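Local coordinates for protein interacting with Hsp90 1 (Saccharomyces cerevisiae, PDB 4CHH) that takes part in pre-rRNA processing, is required for the NOP58-snoRNA interaction, is a component of the R2TP complex, and interacts with Hsp90, at residues 39-44 / 58-63; 67-72 / 93-98; 63-68 / 117-122; 98-103 / 110-115. One frame throughout, in Å; residues are numbered along the deposited sequence. Where two conformers were deposited one is given.

Contact 1. Residues 39-44 / 58-63; sequences VIKTKL and KVFINV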
# COMPACT_ATOMS: atom_id res chain seq x y z
N VAL A 39 2.34 -5.67 -7.37
CA VAL A 39 2.93 -4.33 -7.58
C VAL A 39 2.00 -3.40 -8.35
O VAL A 39 1.36 -3.80 -9.33
CB VAL A 39 4.28 -4.44 -8.37
CG1 VAL A 39 4.91 -3.06 -8.66
CG2 VAL A 39 5.29 -5.29 -7.63
N ILE A 40 2.00 -2.13 -7.94
CA ILE A 40 1.31 -1.04 -8.65
C ILE A 40 2.42 -0.18 -9.22
O ILE A 40 3.28 0.27 -8.47
CB ILE A 40 0.32 -0.21 -7.78
CG1 ILE A 40 -0.64 -1.07 -6.93
CG2 ILE A 40 -0.42 0.84 -8.63
CD1 ILE A 40 -1.22 -0.31 -5.67
N LYS A 41 2.40 0.05 -10.52
CA LYS A 41 3.37 0.94 -11.15
C LYS A 41 2.64 2.22 -11.51
O LYS A 41 1.54 2.16 -12.03
CB LYS A 41 4.00 0.27 -12.38
CG LYS A 41 5.07 1.08 -13.07
CD LYS A 41 5.64 0.28 -14.22
CE LYS A 41 6.03 1.15 -15.38
NZ LYS A 41 6.41 0.33 -16.57
N THR A 42 3.22 3.36 -11.17
CA THR A 42 2.60 4.64 -11.49
C THR A 42 3.72 5.63 -11.78
O THR A 42 4.86 5.23 -12.03
CB THR A 42 1.56 5.08 -10.38
OG1 THR A 42 1.00 6.35 -10.71
CG2 THR A 42 2.15 5.17 -9.02
N LYS A 43 3.37 6.91 -11.79
CA LYS A 43 4.22 8.04 -12.10
C LYS A 43 4.09 9.14 -11.04
O LYS A 43 2.98 9.47 -10.62
CB LYS A 43 3.79 8.57 -13.50
CG LYS A 43 4.79 9.50 -14.14
CD LYS A 43 4.35 9.90 -15.55
CE LYS A 43 5.25 10.97 -16.12
NZ LYS A 43 6.59 10.43 -16.48
N LEU A 44 5.21 9.72 -10.61
CA LEU A 44 5.16 10.84 -9.64
C LEU A 44 4.79 12.15 -10.39
O LEU A 44 5.52 12.56 -11.29
CB LEU A 44 6.52 10.97 -8.96
CG LEU A 44 6.71 12.13 -7.96
CD1 LEU A 44 5.84 11.96 -6.73
CD2 LEU A 44 8.18 12.26 -7.56
N LYS A 58 9.18 7.22 -12.29
CA LYS A 58 8.40 6.01 -12.08
C LYS A 58 8.26 5.74 -10.61
O LYS A 58 9.18 5.95 -9.82
CB LYS A 58 9.05 4.78 -12.76
CG LYS A 58 9.04 4.77 -14.27
CD LYS A 58 9.48 3.39 -14.78
CE LYS A 58 10.10 3.44 -16.17
NZ LYS A 58 9.16 2.99 -17.23
N VAL A 59 7.10 5.27 -10.25
CA VAL A 59 6.76 4.92 -8.89
C VAL A 59 6.28 3.48 -8.85
O VAL A 59 5.52 3.05 -9.72
CB VAL A 59 5.71 5.92 -8.27
CG1 VAL A 59 5.16 5.38 -6.94
CG2 VAL A 59 6.33 7.29 -8.06
N PHE A 60 6.73 2.75 -7.84
CA PHE A 60 6.29 1.39 -7.60
C PHE A 60 5.77 1.25 -6.20
O PHE A 60 6.39 1.72 -5.24
CB PHE A 60 7.40 0.37 -7.81
CG PHE A 60 7.90 0.29 -9.23
CD1 PHE A 60 8.93 1.13 -9.67
CD2 PHE A 60 7.38 -0.64 -10.12
CE1 PHE A 60 9.39 1.06 -10.98
CE2 PHE A 60 7.87 -0.73 -11.44
CZ PHE A 60 8.87 0.13 -11.85
N ILE A 61 4.63 0.60 -6.08
CA ILE A 61 4.05 0.34 -4.77
C ILE A 61 3.96 -1.17 -4.59
O ILE A 61 3.30 -1.83 -5.38
CB ILE A 61 2.66 1.02 -4.57
CG1 ILE A 61 2.75 2.55 -4.67
CG2 ILE A 61 2.02 0.53 -3.26
CD1 ILE A 61 1.36 3.33 -4.83
N ASN A 62 4.62 -1.69 -3.56
CA ASN A 62 4.54 -3.10 -3.22
C ASN A 62 3.32 -3.36 -2.32
O ASN A 62 3.37 -3.03 -1.14
CB ASN A 62 5.85 -3.56 -2.53
CG ASN A 62 7.03 -3.61 -3.49
OD1 ASN A 62 6.92 -4.09 -4.61
ND2 ASN A 62 8.16 -3.05 -3.12
N VAL A 63 2.24 -3.95 -2.87
CA VAL A 63 1.06 -4.33 -2.08
C VAL A 63 1.41 -5.67 -1.47
O VAL A 63 1.72 -6.63 -2.17
CB VAL A 63 -0.27 -4.38 -2.87
CG1 VAL A 63 -1.45 -4.56 -1.91
CG2 VAL A 63 -0.44 -3.13 -3.72
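Lys41 sends CG trans to its backbone N (chi1 -177°), and Phe60, its partner in the register, turns CG trans to the carbonyl carbon (chi1 -64°), which brings the two side chains alongside each other on one face of the sheet. The aliphatic part of the lysine does the touching: CD of Lys41 comes obliquely to within 3.7 Å of Phe60 CE2. Val39 meets the same ring at its edge and in its plane, with CG1 3.8 Å from Phe60 CD2, and Lys164 makes a cation-pi contact with it. Farther out, Lys41 NZ lies 3.9 Å from Lys58 NZ, a close pair of like charges. An alanine here has no CG or CD to lie along the CE2 side of Phe60, and the ring would probably turn more easily with a gap opened beside it.

The backbones form an antiparallel beta hairpin, part of the mixed sheet of the PIH1 N-terminal domain; the short strand axes run at 140°, evidence of a marked twist. Ile40 with Ile61 and Thr42 with Val59 exchange reciprocal bonds, the shortest being Thr42 N to Val59 O at 2.7 Å. On the other face, Thr42 CG2 packs 3.7 Å from Val59 CG1, while OG1 of this threonine bonds to Cys152 O. Val59 CG2 turns to Leu44 CB at 3.8 Å. Ile40 CD1 reaches Val63 CG2 at 3.5 Å, and helix 129-147 packs on this face through Leu135, Cys139 and Leu140.

Contact 2. Residues 67-72 / 93-98; sequences PLVPKP and PIITSC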
# COMPACT_ATOMS: atom_id res chain seq x y z
N PRO A 67 -0.55 -11.06 8.84
CA PRO A 67 -1.69 -11.23 9.75
C PRO A 67 -1.65 -10.25 10.94
O PRO A 67 -2.62 -10.14 11.69
CB PRO A 67 -1.55 -12.68 10.20
CG PRO A 67 -0.05 -12.91 10.17
CD PRO A 67 0.40 -12.19 8.94
N LEU A 68 -0.56 -9.48 11.06
CA LEU A 68 -0.31 -8.51 12.14
C LEU A 68 -0.94 -7.13 11.90
O LEU A 68 -0.96 -6.30 12.81
CB LEU A 68 1.22 -8.36 12.31
CG LEU A 68 1.92 -9.24 13.36
CD1 LEU A 68 1.78 -10.73 13.05
CD2 LEU A 68 3.38 -8.90 13.44
N VAL A 69 -1.39 -6.87 10.66
CA VAL A 69 -2.03 -5.62 10.27
C VAL A 69 -3.49 -5.73 10.71
O VAL A 69 -4.13 -6.76 10.45
CB VAL A 69 -1.90 -5.32 8.74
CG1 VAL A 69 -2.62 -4.01 8.35
CG2 VAL A 69 -0.45 -5.29 8.27
N PRO A 70 -4.07 -4.68 11.34
CA PRO A 70 -5.50 -4.73 11.65
C PRO A 70 -6.36 -4.99 10.41
O PRO A 70 -5.95 -4.76 9.26
CB PRO A 70 -5.79 -3.33 12.20
CG PRO A 70 -4.48 -2.85 12.71
CD PRO A 70 -3.47 -3.40 11.74
N LYS A 71 -7.55 -5.53 10.65
CA LYS A 71 -8.47 -5.82 9.57
C LYS A 71 -9.87 -5.24 9.93
O LYS A 71 -10.11 -4.98 11.11
CB LYS A 71 -8.50 -7.32 9.25
CG LYS A 71 -9.06 -8.23 10.33
CD LYS A 71 -9.19 -9.68 9.86
CE LYS A 71 -10.41 -9.94 8.99
NZ LYS A 71 -10.77 -11.39 8.97
N PRO A 72 -10.74 -4.93 8.94
CA PRO A 72 -12.09 -4.42 9.29
C PRO A 72 -12.83 -5.38 10.23
O PRO A 72 -12.67 -6.61 10.12
CB PRO A 72 -12.80 -4.36 7.92
CG PRO A 72 -11.69 -4.23 6.94
CD PRO A 72 -10.64 -5.14 7.48
N PRO A 93 -7.46 -1.49 6.44
CA PRO A 93 -6.31 -0.74 7.01
C PRO A 93 -5.00 -1.01 6.22
O PRO A 93 -4.75 -2.13 5.78
CB PRO A 93 -6.22 -1.28 8.45
CG PRO A 93 -7.64 -1.80 8.75
CD PRO A 93 -8.04 -2.42 7.43
N ILE A 94 -4.21 0.05 6.00
CA ILE A 94 -2.93 -0.03 5.30
C ILE A 94 -1.83 0.56 6.18
O ILE A 94 -1.98 1.67 6.67
CB ILE A 94 -2.96 0.68 3.90
CG1 ILE A 94 -4.15 0.18 3.02
CG2 ILE A 94 -1.60 0.49 3.15
CD1 ILE A 94 -4.55 1.06 1.94
N ILE A 95 -0.71 -0.16 6.31
CA ILE A 95 0.49 0.34 6.95
C ILE A 95 1.51 0.53 5.80
O ILE A 95 1.86 -0.42 5.10
CB ILE A 95 0.99 -0.55 8.12
CG1 ILE A 95 -0.08 -0.61 9.26
CG2 ILE A 95 2.33 0.04 8.67
CD1 ILE A 95 0.09 -1.71 10.27
N THR A 96 1.93 1.78 5.60
CA THR A 96 2.81 2.17 4.49
C THR A 96 4.18 2.50 5.00
O THR A 96 4.33 3.21 6.00
CB THR A 96 2.20 3.38 3.73
OG1 THR A 96 0.86 3.05 3.39
CG2 THR A 96 2.96 3.73 2.47
N SER A 97 5.19 2.00 4.30
CA SER A 97 6.57 2.25 4.65
C SER A 97 7.00 3.65 4.23
O SER A 97 6.33 4.30 3.43
CB SER A 97 7.45 1.21 3.97
OG SER A 97 7.54 1.44 2.57
N CYS A 98 8.19 4.07 4.67
CA CYS A 98 8.80 5.27 4.13
C CYS A 98 9.23 4.88 2.69
O CYS A 98 9.38 3.68 2.41
CB CYS A 98 9.98 5.70 5.00
SG CYS A 98 11.46 4.67 4.79
O HOH W 1 -5.81 -4.59 6.39
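The ring of Pro93 sits against the backbone of the facing loop, its CG 3.4 Å from Pro70 O. Its CD also meets the CD of Pro72, 3.8 Å away, so two different parts of the loop bear on one proline ring. Next to it, the Val69 and Ile95 side chains overlap while pointing opposite ways: Val69 CG1 is 4.0 Å from Ile95 CD1, and CG2 of the valine touches the same methyl. Val69 places CG1 trans to its backbone N (chi1 179°), which also brings that methyl to 3.8 Å from Pro93 O. Pro70 CD closes the group at 4.2 Å from Ile95 CD1.

No direct hydrogen bond crosses this contact, which joins the loop between strand 58-66 and helix 78-86 to the approach of strand 95-103. A single water makes the polar link instead, donating to Pro70 O at 2.9 Å and to Pro93 O at 2.7 Å. An alanine in place of Pro93 would probably open a gap beside Pro70 O and Pro72 CD, because CG and CD of the ring make those contacts.

Both segments are positioned by the neighbouring strand 109-118 and the helix that follows it. Asn118 ND2 bonds to Val69 O, and Lys71, whose CB points away from Pro93, forms a salt bridge with Asp120. In segment 93-98, Ile95 is hydrogen-bonded through its backbone to Cys116.

Contact 3. Residues 63-68 / 117-122; sequences VCHSPL and INSDCS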
# COMPACT_ATOMS: atom_id res chain seq x y z
N VAL A 63 2.24 -3.95 -2.87
CA VAL A 63 1.06 -4.33 -2.08
C VAL A 63 1.41 -5.67 -1.47
O VAL A 63 1.72 -6.63 -2.17
CB VAL A 63 -0.27 -4.38 -2.87
CG1 VAL A 63 -1.45 -4.56 -1.91
CG2 VAL A 63 -0.44 -3.13 -3.72
N CYS A 64 1.46 -5.70 -0.17
CA CYS A 64 1.94 -6.86 0.55
C CYS A 64 1.07 -7.09 1.77
O CYS A 64 0.17 -6.29 2.02
CB CYS A 64 3.41 -6.65 0.91
SG CYS A 64 3.75 -5.07 1.76
N HIS A 65 1.29 -8.19 2.49
CA HIS A 65 0.39 -8.46 3.61
C HIS A 65 1.08 -9.13 4.80
O HIS A 65 2.21 -9.60 4.72
CB HIS A 65 -0.82 -9.32 3.15
CG HIS A 65 -0.45 -10.66 2.62
ND1 HIS A 65 -0.43 -11.78 3.44
CD2 HIS A 65 -0.09 -11.02 1.37
CE1 HIS A 65 -0.04 -12.78 2.67
NE2 HIS A 65 0.17 -12.38 1.42
N SER A 66 0.37 -9.12 5.93
CA SER A 66 0.76 -9.76 7.18
C SER A 66 -0.48 -9.96 8.06
O SER A 66 -1.36 -9.09 8.07
CB SER A 66 1.80 -8.93 7.93
OG SER A 66 2.02 -9.43 9.25
N PRO A 67 -0.55 -11.06 8.84
CA PRO A 67 -1.69 -11.23 9.75
C PRO A 67 -1.65 -10.25 10.94
O PRO A 67 -2.62 -10.14 11.69
CB PRO A 67 -1.55 -12.68 10.20
CG PRO A 67 -0.05 -12.91 10.17
CD PRO A 67 0.40 -12.19 8.94
N LEU A 68 -0.56 -9.48 11.06
CA LEU A 68 -0.31 -8.51 12.14
C LEU A 68 -0.94 -7.13 11.90
O LEU A 68 -0.96 -6.30 12.81
CB LEU A 68 1.22 -8.36 12.31
CG LEU A 68 1.92 -9.24 13.36
CD1 LEU A 68 1.78 -10.73 13.05
CD2 LEU A 68 3.38 -8.90 13.44
N ILE A 117 -1.22 -4.79 4.08
CA ILE A 117 -2.60 -4.97 4.53
C ILE A 117 -2.69 -6.29 5.28
O ILE A 117 -1.75 -7.09 5.24
CB ILE A 117 -3.62 -4.89 3.35
CG1 ILE A 117 -3.39 -6.07 2.32
CG2 ILE A 117 -3.59 -3.50 2.70
CD1 ILE A 117 -4.40 -6.19 1.16
N ASN A 118 -3.83 -6.54 5.94
CA ASN A 118 -4.04 -7.80 6.62
C ASN A 118 -4.10 -8.90 5.58
O ASN A 118 -4.68 -8.70 4.51
CB ASN A 118 -5.30 -7.77 7.46
CG ASN A 118 -5.55 -9.04 8.21
OD1 ASN A 118 -6.25 -9.93 7.72
ND2 ASN A 118 -4.93 -9.17 9.39
N SER A 119 -3.55 -10.07 5.90
CA SER A 119 -3.52 -11.24 5.04
C SER A 119 -4.92 -11.69 4.56
O SER A 119 -5.05 -12.13 3.40
CB SER A 119 -2.84 -12.37 5.79
OG SER A 119 -1.49 -11.99 5.97
N ASP A 120 -5.96 -11.59 5.42
CA ASP A 120 -7.33 -11.96 5.03
C ASP A 120 -7.84 -11.02 3.94
O ASP A 120 -8.41 -11.48 2.96
CB ASP A 120 -8.30 -11.96 6.23
CG ASP A 120 -7.97 -13.00 7.31
OD1 ASP A 120 -7.12 -13.90 7.05
OD2 ASP A 120 -8.55 -12.90 8.40
N CYS A 121 -7.54 -9.71 4.07
CA CYS A 121 -7.92 -8.67 3.11
C CYS A 121 -7.23 -8.90 1.76
O CYS A 121 -7.85 -8.65 0.73
CB CYS A 121 -7.61 -7.28 3.65
SG CYS A 121 -8.42 -6.93 5.24
N SER A 122 -5.98 -9.44 1.76
CA SER A 122 -5.27 -9.77 0.52
C SER A 122 -6.00 -10.88 -0.24
O SER A 122 -5.90 -10.93 -1.46
CB SER A 122 -3.82 -10.16 0.82
OG SER A 122 -3.66 -11.53 1.17
O HOH W 2 -4.75 -11.67 11.12
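His65 ND1 and Ser119 OG are joined by a 2.8 Å hydrogen bond, nearly straight at 164°; the hydroxyl lies at the ring edge, near the ring plane. It ties a strand to the first turn of a helix, where strands 58-66 and 109-118 run parallel and the second passes directly into helix 119-127. The parallel pairing rests on two backbone bonds astride His65: Ile117 N to Cys64 O at 2.9 Å, and Ser66 N to Ile117 O at 3.0 Å. A longer bond, Ser119 N to Ser66 O, comes from far above the carbonyl plane.

Asn118 is the N-cap of the helix, its OD1 accepting from Asp120 N at 2.9 Å. Its ND2 bonds to Val69 O and also reaches a water that donates to Pro67 O. Ser66 OG meanwhile accepts from Leu68 N, an ST turn.

The imidazole is directed back over the helix start by chi1 of 62°, with CG between the backbone N and the carbonyl carbon. Ser122 OG, donating to Ser119 O at 2.7 Å, lies 3.6 Å above the His65 ring plane, offset toward its rim.

Contact 4. Residues 98-103 / 110-115; sequences CYRMDH and CYVWDC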
# COMPACT_ATOMS: atom_id res chain seq x y z
N CYS A 98 8.19 4.07 4.67
CA CYS A 98 8.80 5.27 4.13
C CYS A 98 9.23 4.88 2.69
O CYS A 98 9.38 3.68 2.41
CB CYS A 98 9.98 5.70 5.00
SG CYS A 98 11.46 4.67 4.79
N TYR A 99 9.34 5.84 1.76
CA TYR A 99 9.73 5.49 0.41
C TYR A 99 11.21 5.13 0.38
O TYR A 99 11.98 5.53 1.25
CB TYR A 99 9.39 6.59 -0.64
CG TYR A 99 10.15 7.88 -0.46
CD1 TYR A 99 11.45 8.03 -0.94
CD2 TYR A 99 9.58 8.97 0.20
CE1 TYR A 99 12.18 9.19 -0.72
CE2 TYR A 99 10.29 10.15 0.41
CZ TYR A 99 11.58 10.26 -0.07
OH TYR A 99 12.28 11.43 0.12
N ARG A 100 11.59 4.37 -0.63
CA ARG A 100 12.99 4.08 -0.84
C ARG A 100 13.30 4.29 -2.32
O ARG A 100 12.37 4.46 -3.13
CB ARG A 100 13.42 2.72 -0.27
CG ARG A 100 12.85 1.50 -0.90
CD ARG A 100 13.11 0.31 0.02
NE ARG A 100 12.33 -0.83 -0.45
CZ ARG A 100 11.10 -1.09 -0.05
NH1 ARG A 100 10.52 -0.36 0.90
NH2 ARG A 100 10.45 -2.13 -0.54
N MET A 101 14.59 4.45 -2.65
CA MET A 101 14.97 4.73 -4.02
C MET A 101 15.58 3.53 -4.69
O MET A 101 16.38 2.80 -4.09
CB MET A 101 15.93 5.92 -4.12
CG MET A 101 15.26 7.25 -3.92
SD MET A 101 16.34 8.66 -4.21
CE MET A 101 15.51 9.92 -3.11
N ASP A 102 15.18 3.32 -5.94
CA ASP A 102 15.71 2.34 -6.86
C ASP A 102 16.08 3.09 -8.13
O ASP A 102 15.90 4.31 -8.19
CB ASP A 102 14.75 1.16 -7.11
CG ASP A 102 15.46 -0.16 -7.41
OD1 ASP A 102 16.61 -0.13 -7.92
OD2 ASP A 102 14.86 -1.23 -7.12
N HIS A 103 16.70 2.42 -9.09
CA HIS A 103 17.10 3.09 -10.31
C HIS A 103 16.75 2.22 -11.50
O HIS A 103 16.82 1.00 -11.38
CB HIS A 103 18.61 3.41 -10.29
CG HIS A 103 18.99 4.47 -9.31
ND1 HIS A 103 19.14 4.18 -7.96
CD2 HIS A 103 19.27 5.78 -9.51
CE1 HIS A 103 19.49 5.33 -7.38
NE2 HIS A 103 19.57 6.32 -8.27
N CYS A 110 13.76 5.92 -9.37
CA CYS A 110 12.39 5.47 -9.24
C CYS A 110 12.10 5.26 -7.74
O CYS A 110 13.00 4.94 -6.96
CB CYS A 110 12.04 4.26 -10.11
SG CYS A 110 12.49 2.65 -9.41
N TYR A 111 10.87 5.59 -7.33
CA TYR A 111 10.51 5.58 -5.91
C TYR A 111 9.61 4.44 -5.58
O TYR A 111 8.72 4.09 -6.35
CB TYR A 111 9.90 6.93 -5.49
CG TYR A 111 10.75 8.07 -5.99
CD1 TYR A 111 12.08 8.21 -5.58
CD2 TYR A 111 10.26 8.97 -6.93
CE1 TYR A 111 12.89 9.21 -6.10
CE2 TYR A 111 11.05 10.02 -7.40
CZ TYR A 111 12.37 10.12 -7.00
OH TYR A 111 13.12 11.15 -7.49
N VAL A 112 9.92 3.79 -4.47
CA VAL A 112 9.26 2.56 -4.04
C VAL A 112 8.69 2.71 -2.63
O VAL A 112 9.39 3.13 -1.72
CB VAL A 112 10.25 1.36 -4.13
CG1 VAL A 112 9.60 0.04 -3.72
CG2 VAL A 112 10.87 1.23 -5.53
N TRP A 113 7.41 2.33 -2.47
CA TRP A 113 6.72 2.27 -1.18
C TRP A 113 6.17 0.89 -0.98
O TRP A 113 5.78 0.24 -1.95
CB TRP A 113 5.52 3.24 -1.13
CG TRP A 113 5.80 4.68 -0.89
CD1 TRP A 113 5.71 5.34 0.30
CD2 TRP A 113 5.99 5.70 -1.90
NE1 TRP A 113 5.87 6.69 0.11
CE2 TRP A 113 6.04 6.95 -1.23
CE3 TRP A 113 6.13 5.68 -3.30
CZ2 TRP A 113 6.25 8.16 -1.90
CZ3 TRP A 113 6.33 6.89 -3.98
CH2 TRP A 113 6.37 8.11 -3.28
N ASP A 114 6.07 0.45 0.27
CA ASP A 114 5.40 -0.82 0.57
C ASP A 114 4.08 -0.47 1.24
O ASP A 114 4.07 0.39 2.11
CB ASP A 114 6.23 -1.77 1.46
CG ASP A 114 7.64 -2.07 0.96
OD1 ASP A 114 7.82 -2.23 -0.26
OD2 ASP A 114 8.56 -2.12 1.80
N CYS A 115 2.99 -1.10 0.83
CA CYS A 115 1.65 -0.89 1.43
C CYS A 115 1.18 -2.25 1.93
O CYS A 115 0.81 -3.09 1.12
CB CYS A 115 0.68 -0.30 0.40
SG CYS A 115 0.92 1.47 0.08
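Asp114 OD1 is gripped by two donors: Arg100 NH2, at 2.6 Å and on the syn lone pair, and Asn62 ND2 from the adjacent strand. Arg100 completes an end-on, two-nitrogen salt bridge through NH1, which meets Asp114 OD2 at 2.8 Å from 50° above the carboxylate plane. The guanidinium arrives there because chi1 of 66° tucks CG of Arg100 in over its own backbone, flanked by N and C, and the chain then runs extended to NE. Val112 CG1 lies over one guanidinium face, 3.9 Å from NH2 of Arg100. With two donors on one oxygen, the carboxylate is probably stabilised as the anion.

The aromatic packing lies on the other face of the hairpin. Tyr99 CB stands over the Trp113 indole, 3.6 Å from the centroid of its five-membered ring, a CH-pi contact. The Tyr99 ring then turns its edge to the indole face in an offset edge-to-face pair, planes 62° apart. Farther along, Met101 CG touches the edge of Tyr111 at 3.7 Å from CD1, and its sulfur lies at the same edge as a Met-aromatic contact. Reciprocal backbone bonds join Arg100 with Val112 and Asp102 with Cys110.

This antiparallel hairpin of strands 95-103 and 109-118 is continued by strand 58-66, which pairs with Trp113 through Phe60 and Asn62, while helix 129-147 receives Trp113 on Cys143 and takes its NE1 at Asp147 OD2.

Overall arrangement
All four contacts belong to one mixed sheet and its connections. Contacts 1 and 4, with centres about 8 Å apart, are adjacent hairpins: strand 58-66 of the first pairs in parallel with strand 109-118 of the second, as in Asn62 N to Trp113 O at 2.8 Å. The same parallel pair runs on to contact 3, about 18 Å from the centre of contact 1 and on the opposite side of the chain's centre. Contact 2 lies about 7 Å from contact 3, centre to centre; the two share Pro67 and Leu68, and Pro93 O packs 3.6 Å from Ile117 CG2. An ethanediol, probably from the crystallisation liquor, lies about 4 Å from the Tyr99 side chain in contact 4.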